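Local structure of 303aa long hypothetical esterase (Sulfolobus tokodaii, 3AIN) at residues V92-H97 / K149-N154; I164-D169 / V178-S183. The protein probably hydrolyses carboxylic esters, as a thermostable carboxylesterase of the hormone-sensitive-lipase-like group within the alpha/beta hydrolases. The protein carries 1 engineered substitution. All coordinates share one frame; numbering follows the deposited sequence.

Contact 1: residues V92-H97 / K149-N154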
loop_
_atom_site.group_PDB
_atom_site.type_symbol
_atom_site.label_atom_id
_atom_site.label_comp_id
_atom_site.label_asym_id
_atom_site.label_seq_id
_atom_site.Cartn_x
_atom_site.Cartn_y
_atom_site.Cartn_z
ATOM N N VAL A 92 20.841 2.254 0.216
ATOM C CA VAL A 92 20.981 2.602 -1.203
ATOM C C VAL A 92 20.031 1.733 -2.024
ATOM O O VAL A 92 19.972 0.515 -1.823
ATOM C CB VAL A 92 22.419 2.313 -1.717
ATOM C CG1 VAL A 92 22.560 2.753 -3.173
ATOM C CG2 VAL A 92 23.450 3.050 -0.834
ATOM N N LEU A 93 19.216 2.384 -2.856
ATOM C CA LEU A 93 18.296 1.676 -3.741
ATOM C C LEU A 93 18.831 1.787 -5.159
ATOM O O LEU A 93 19.076 2.894 -5.635
ATOM C CB LEU A 93 16.901 2.350 -3.696
ATOM C CG LEU A 93 15.915 1.844 -4.763
ATOM C CD1 LEU A 93 15.546 0.353 -4.463
ATOM C CD2 LEU A 93 14.630 2.714 -4.764
ATOM N N VAL A 94 19.190 0.648 -5.761
ATOM C CA VAL A 94 19.604 0.648 -7.141
ATOM C C VAL A 94 18.370 0.435 -8.000
ATOM O O VAL A 94 17.608 -0.487 -7.719
ATOM C CB VAL A 94 20.634 -0.445 -7.431
ATOM C CG1 VAL A 94 21.040 -0.385 -8.910
ATOM C CG2 VAL A 94 21.864 -0.222 -6.509
ATOM N N TYR A 95 18.070 1.442 -8.825
ATOM C CA TYR A 95 16.788 1.519 -9.544
ATOM C C TYR A 95 16.961 1.310 -11.040
ATOM O O TYR A 95 17.838 1.924 -11.673
ATOM C CB TYR A 95 16.102 2.879 -9.296
ATOM C CG TYR A 95 14.650 2.903 -9.727
ATOM C CD1 TYR A 95 13.680 2.370 -8.901
ATOM C CD2 TYR A 95 14.289 3.245 -11.034
ATOM C CE1 TYR A 95 12.379 2.182 -9.336
ATOM C CE2 TYR A 95 12.956 3.101 -11.471
ATOM C CZ TYR A 95 12.028 2.555 -10.620
ATOM O OH TYR A 95 10.717 2.395 -11.025
ATOM N N TYR A 96 16.089 0.485 -11.626
ATOM C CA TYR A 96 16.111 0.222 -13.071
ATOM C C TYR A 96 14.818 0.677 -13.736
ATOM O O TYR A 96 13.746 0.169 -13.394
ATOM C CB TYR A 96 16.272 -1.282 -13.295
ATOM C CG TYR A 96 17.468 -1.841 -12.590
ATOM C CD1 TYR A 96 18.757 -1.619 -13.061
ATOM C CD2 TYR A 96 17.311 -2.597 -11.429
ATOM C CE1 TYR A 96 19.862 -2.074 -12.322
ATOM C CE2 TYR A 96 18.401 -3.108 -10.732
ATOM C CZ TYR A 96 19.672 -2.860 -11.205
ATOM O OH TYR A 96 20.738 -3.362 -10.496
ATOM N N HIS A 97 14.896 1.707 -14.582
ATOM C CA HIS A 97 13.706 2.248 -15.260
ATOM C C HIS A 97 12.999 1.211 -16.125
ATOM O O HIS A 97 13.632 0.336 -16.675
ATOM C CB HIS A 97 14.082 3.485 -16.116
ATOM C CG HIS A 97 14.927 3.178 -17.314
ATOM N ND1 HIS A 97 14.382 2.763 -18.516
ATOM C CD2 HIS A 97 16.266 3.278 -17.523
ATOM C CE1 HIS A 97 15.353 2.576 -19.394
ATOM N NE2 HIS A 97 16.502 2.883 -18.821
ATOM N N LYS A 149 26.442 -4.905 -8.495
ATOM C CA LYS A 149 27.637 -5.431 -7.875
ATOM C C LYS A 149 28.621 -4.307 -7.580
ATOM O O LYS A 149 29.174 -4.264 -6.576
ATOM C CB LYS A 149 28.289 -6.489 -8.756
ATOM C CG LYS A 149 29.592 -7.049 -8.271
ATOM C CD LYS A 149 30.085 -8.132 -9.261
ATOM C CE LYS A 149 30.622 -7.590 -10.628
ATOM N NZ LYS A 149 29.848 -7.735 -11.967
ATOM N N TRP A 150 28.811 -3.416 -8.526
ATOM C CA TRP A 150 29.659 -2.276 -8.270
ATOM C C TRP A 150 29.123 -1.429 -7.117
ATOM O O TRP A 150 29.856 -1.004 -6.272
ATOM C CB TRP A 150 29.852 -1.431 -9.537
ATOM C CG TRP A 150 30.810 -0.279 -9.386
ATOM C CD1 TRP A 150 32.137 -0.279 -9.671
ATOM C CD2 TRP A 150 30.509 1.037 -8.928
ATOM N NE1 TRP A 150 32.681 0.948 -9.414
ATOM C CE2 TRP A 150 31.703 1.765 -8.936
ATOM C CE3 TRP A 150 29.369 1.648 -8.454
ATOM C CZ2 TRP A 150 31.756 3.063 -8.538
ATOM C CZ3 TRP A 150 29.433 2.928 -8.070
ATOM C CH2 TRP A 150 30.608 3.636 -8.127
ATOM N N VAL A 151 27.819 -1.159 -7.117
ATOM C CA VAL A 151 27.294 -0.376 -5.998
ATOM C C VAL A 151 27.505 -1.078 -4.652
ATOM O O VAL A 151 27.863 -0.445 -3.659
ATOM C CB VAL A 151 25.789 0.003 -6.187
ATOM C CG1 VAL A 151 25.252 0.654 -4.920
ATOM C CG2 VAL A 151 25.666 0.989 -7.342
ATOM N N TYR A 152 27.279 -2.393 -4.616
ATOM C CA TYR A 152 27.404 -3.158 -3.387
ATOM C C TYR A 152 28.858 -3.061 -2.895
ATOM O O TYR A 152 29.111 -2.977 -1.697
ATOM C CB TYR A 152 27.077 -4.629 -3.667
ATOM C CG TYR A 152 27.091 -5.534 -2.453
ATOM C CD1 TYR A 152 26.004 -5.583 -1.582
ATOM C CD2 TYR A 152 28.113 -6.451 -2.278
ATOM C CE1 TYR A 152 25.976 -6.478 -0.518
ATOM C CE2 TYR A 152 28.103 -7.337 -1.207
ATOM C CZ TYR A 152 27.018 -7.376 -0.366
ATOM O OH TYR A 152 26.993 -8.299 0.657
ATOM N N ASN A 153 29.775 -3.127 -3.842
ATOM C CA ASN A 153 31.201 -3.158 -3.517
ATOM C C ASN A 153 31.787 -1.760 -3.296
ATOM O O ASN A 153 32.956 -1.638 -2.919
ATOM C CB ASN A 153 31.967 -3.887 -4.620
ATOM C CG ASN A 153 31.830 -5.401 -4.519
ATOM O OD1 ASN A 153 31.432 -5.932 -3.481
ATOM N ND2 ASN A 153 32.241 -6.101 -5.572
ATOM N N ASN A 154 30.991 -0.712 -3.531
ATOM C CA ASN A 154 31.454 0.667 -3.395
ATOM C C ASN A 154 30.496 1.536 -2.557
ATOM O O ASN A 154 30.537 2.764 -2.633
ATOM C CB ASN A 154 31.689 1.305 -4.754
ATOM C CG ASN A 154 32.876 0.692 -5.493
ATOM O OD1 ASN A 154 34.027 1.100 -5.281
ATOM N ND2 ASN A 154 32.616 -0.327 -6.309
#

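Contact 2: residues I164-D169 / V178-S183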
loop_
_atom_site.group_PDB
_atom_site.type_symbol
_atom_site.label_atom_id
_atom_site.label_comp_id
_atom_site.label_asym_id
_atom_site.label_seq_id
_atom_site.Cartn_x
_atom_site.Cartn_y
_atom_site.Cartn_z
ATOM N N ILE A 164 21.892 -2.443 0.727
ATOM C CA ILE A 164 21.526 -2.164 -0.673
ATOM C C ILE A 164 20.207 -2.865 -1.009
ATOM O O ILE A 164 19.999 -4.014 -0.641
ATOM C CB ILE A 164 22.602 -2.682 -1.662
ATOM C CG1 ILE A 164 24.020 -2.313 -1.168
ATOM C CG2 ILE A 164 22.322 -2.168 -3.069
ATOM C CD1 ILE A 164 24.273 -0.807 -1.019
ATOM N N ALA A 165 19.337 -2.182 -1.754
ATOM C CA ALA A 165 18.125 -2.816 -2.261
ATOM C C ALA A 165 18.136 -2.616 -3.767
ATOM O O ALA A 165 18.779 -1.676 -4.252
ATOM C CB ALA A 165 16.879 -2.115 -1.658
ATOM N N VAL A 166 17.291 -3.378 -4.477
ATOM C CA VAL A 166 17.022 -3.114 -5.889
ATOM C C VAL A 166 15.548 -2.770 -6.099
ATOM O O VAL A 166 14.691 -3.231 -5.359
ATOM C CB VAL A 166 17.382 -4.299 -6.814
ATOM C CG1 VAL A 166 18.928 -4.492 -6.819
ATOM C CG2 VAL A 166 16.714 -5.583 -6.357
ATOM N N GLY A 167 15.272 -2.023 -7.162
ATOM C CA GLY A 167 13.875 -1.763 -7.502
ATOM C C GLY A 167 13.735 -1.418 -8.971
ATOM O O GLY A 167 14.707 -1.044 -9.639
ATOM N N GLY A 168 12.508 -1.504 -9.474
ATOM C CA GLY A 168 12.273 -1.118 -10.862
ATOM C C GLY A 168 10.803 -1.283 -11.216
ATOM O O GLY A 168 10.090 -2.032 -10.544
ATOM N N ASP A 169 10.407 -0.694 -12.349
ATOM C CA ASP A 169 9.002 -0.747 -12.814
ATOM C C ASP A 169 8.945 -1.408 -14.181
ATOM O O ASP A 169 9.783 -1.118 -15.056
ATOM C CB ASP A 169 8.397 0.667 -12.917
ATOM C CG ASP A 169 9.140 1.546 -13.919
ATOM O OD1 ASP A 169 10.332 1.851 -13.677
ATOM O OD2 ASP A 169 8.501 1.933 -14.934
ATOM N N VAL A 178 15.682 -10.093 -11.676
ATOM C CA VAL A 178 16.768 -10.915 -12.229
ATOM C C VAL A 178 18.082 -10.604 -11.526
ATOM O O VAL A 178 18.827 -11.525 -11.127
ATOM C CB VAL A 178 16.879 -10.691 -13.753
ATOM C CG1 VAL A 178 18.144 -11.340 -14.324
ATOM C CG2 VAL A 178 15.630 -11.254 -14.435
ATOM N N THR A 179 18.297 -9.329 -11.236
ATOM C CA THR A 179 19.499 -8.906 -10.499
ATOM C C THR A 179 19.553 -9.507 -9.106
ATOM O O THR A 179 20.605 -9.997 -8.670
ATOM C CB THR A 179 19.566 -7.363 -10.411
ATOM O OG1 THR A 179 19.761 -6.862 -11.743
ATOM C CG2 THR A 179 20.751 -6.932 -9.582
ATOM N N ALA A 180 18.399 -9.562 -8.440
ATOM C CA ALA A 180 18.332 -10.225 -7.146
ATOM C C ALA A 180 18.640 -11.722 -7.221
ATOM O O ALA A 180 19.394 -12.230 -6.383
ATOM C CB ALA A 180 16.989 -9.988 -6.475
ATOM N N ILE A 181 18.158 -12.394 -8.263
ATOM C CA ILE A 181 18.478 -13.820 -8.455
ATOM C C ILE A 181 19.979 -13.986 -8.672
ATOM O O ILE A 181 20.598 -14.883 -8.095
ATOM C CB ILE A 181 17.683 -14.445 -9.617
ATOM C CG1 ILE A 181 16.194 -14.525 -9.219
ATOM C CG2 ILE A 181 18.209 -15.882 -9.955
ATOM C CD1 ILE A 181 15.267 -14.549 -10.395
ATOM N N LEU A 182 20.547 -13.155 -9.542
ATOM C CA LEU A 182 21.982 -13.273 -9.855
ATOM C C LEU A 182 22.868 -12.959 -8.649
ATOM O O LEU A 182 23.967 -13.504 -8.532
ATOM C CB LEU A 182 22.353 -12.361 -11.025
ATOM C CG LEU A 182 21.773 -12.757 -12.383
ATOM C CD1 LEU A 182 21.960 -11.646 -13.419
ATOM C CD2 LEU A 182 22.300 -14.097 -12.901
ATOM N N SER A 183 22.386 -12.074 -7.776
ATOM C CA SER A 183 23.102 -11.674 -6.555
ATOM C C SER A 183 23.191 -12.821 -5.555
ATOM O O SER A 183 24.230 -13.043 -4.928
ATOM C CB SER A 183 22.409 -10.459 -5.906
ATOM O OG SER A 183 22.463 -9.321 -6.759
#

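Contact 1: residues V92-H97 / K149-N154
Val-92 and Val-94 of strand 92-96 meet Val-151 near the C-terminal end of helix 139-153, a small apolar contact between the central sheet of the alpha/beta hydrolase fold and one of the helices that cover it. The strand and helix backbones come nearest at Val-94 and Val-151, whose CA atoms are 7.8 Å apart, a spacing across which their side chains meet; no hydrogen bond runs between the segments.

The apolar touches centre on one methyl. Val-151 CG1, held anti to its backbone N by a chi1 of 173°, lies 3.8 Å from Val-92 CG1 and equally 3.8 Å from Val-94 CG2, so a single helix methyl bridges two strand residues that lie on the same side of the sheet. The approaches differ: Val-94 and Val-151 face each other tip to tip, CG2 of Val-94 also standing 3.9 Å from Val-151 CB, whereas the side chain of Val-92 slants across that of Val-151. All three valines are buried, and Ile-125 of the neighbouring strand 123-127 also touches both Val-92 and Val-151, while Ile-164 of strand 164-169 touches Val-92 and Val-94.

Hydrogen bonds hold each partner separately. On the sheet side, Val-92 pairs through its backbone with Gly-163 and Ala-165. On the helix side, the side-chain amide of Asn-154 folds back over Trp-150, one turn earlier in sequence, and its ND2 donates to Trp-150 O over 2.8 Å with an N-H...O angle of 165°. The oxygen lies almost in the amide plane of Asn-154. That same ND2 stands 3.3 Å above the Trp-150 ring plane, displaced toward the rim, while Val-151 CG2 lies at the ring's edge, in plane.

Contact 2: residues I164-D169 / V178-S183
Val-166 on strand 164-169 packs against Thr-179 and Ala-180 of helix 171-185, the first strand and the helix of a beta-alpha-beta unit that strand 192-196 completes. A GxSxG pattern runs from the end of the strand, at Gly-168, through the turn into the helix, consistent with the nucleophile elbow of alpha/beta hydrolases.

Starting from the backbone, Val-166 CB points toward the helix where the strand and helix backbones come nearest, the CA of Val-166 being 7.3 Å from that of Ala-180. The side chain then forks. CG1 of Val-166, anti to the carbonyl carbon, reaches Thr-179 CG2 at 4.1 Å, the two side chains passing each other at a slant. CG2 of Val-166 is placed between backbone N and carbonyl carbon by a chi1 of -68° and approaches Ala-180 CB at 4.4 Å. Each branch therefore has its own helix neighbour, the first at ordinary van der Waals distance, the second a little longer. From the neighbouring strand 192-196, Gln-193 touches both Val-166 and Ala-180.

Thr-179 divides its side chain by polarity: the methyl CG2 lies anti to the backbone N and meets the strand, whereas OG1 hydrogen-bonds to Leu-175 O, one turn earlier in the helix. Its carbonyl oxygen is gripped twice from the following turn. Ser-183 N makes the regular helix bond to Thr-179 O at 2.9 Å, and Ser-183 OG donates to the same Thr-179 O at 2.7 Å. The two donors come from opposite faces of the carbonyl plane, with OG 41° out of it.

Overall arrangement
Both segments of contact 1 precede those of contact 2 in the sequence, helix 139-153 being followed, after a loop, by strand 164-169, and the contact centres are about 9 Å apart. Strands 92-96 and 164-169 are parallel neighbours in the mixed sheet, so the two contacts cover adjoining strands with successive helices; Leu-148 of helix 139-153 touches Thr-179 and Ser-183, showing that the helices also pack together. Among the bonds tying the strands are Ala-165 N to Val-92 O at 2.8 Å and Tyr-95 OH to Asp-169 OD1 at 2.7 Å, Asp-169 lying within the probable nucleophile elbow. Both contacts are buried and join central strands of the alpha/beta hydrolase sheet to helices; strand 164-169 runs into that elbow.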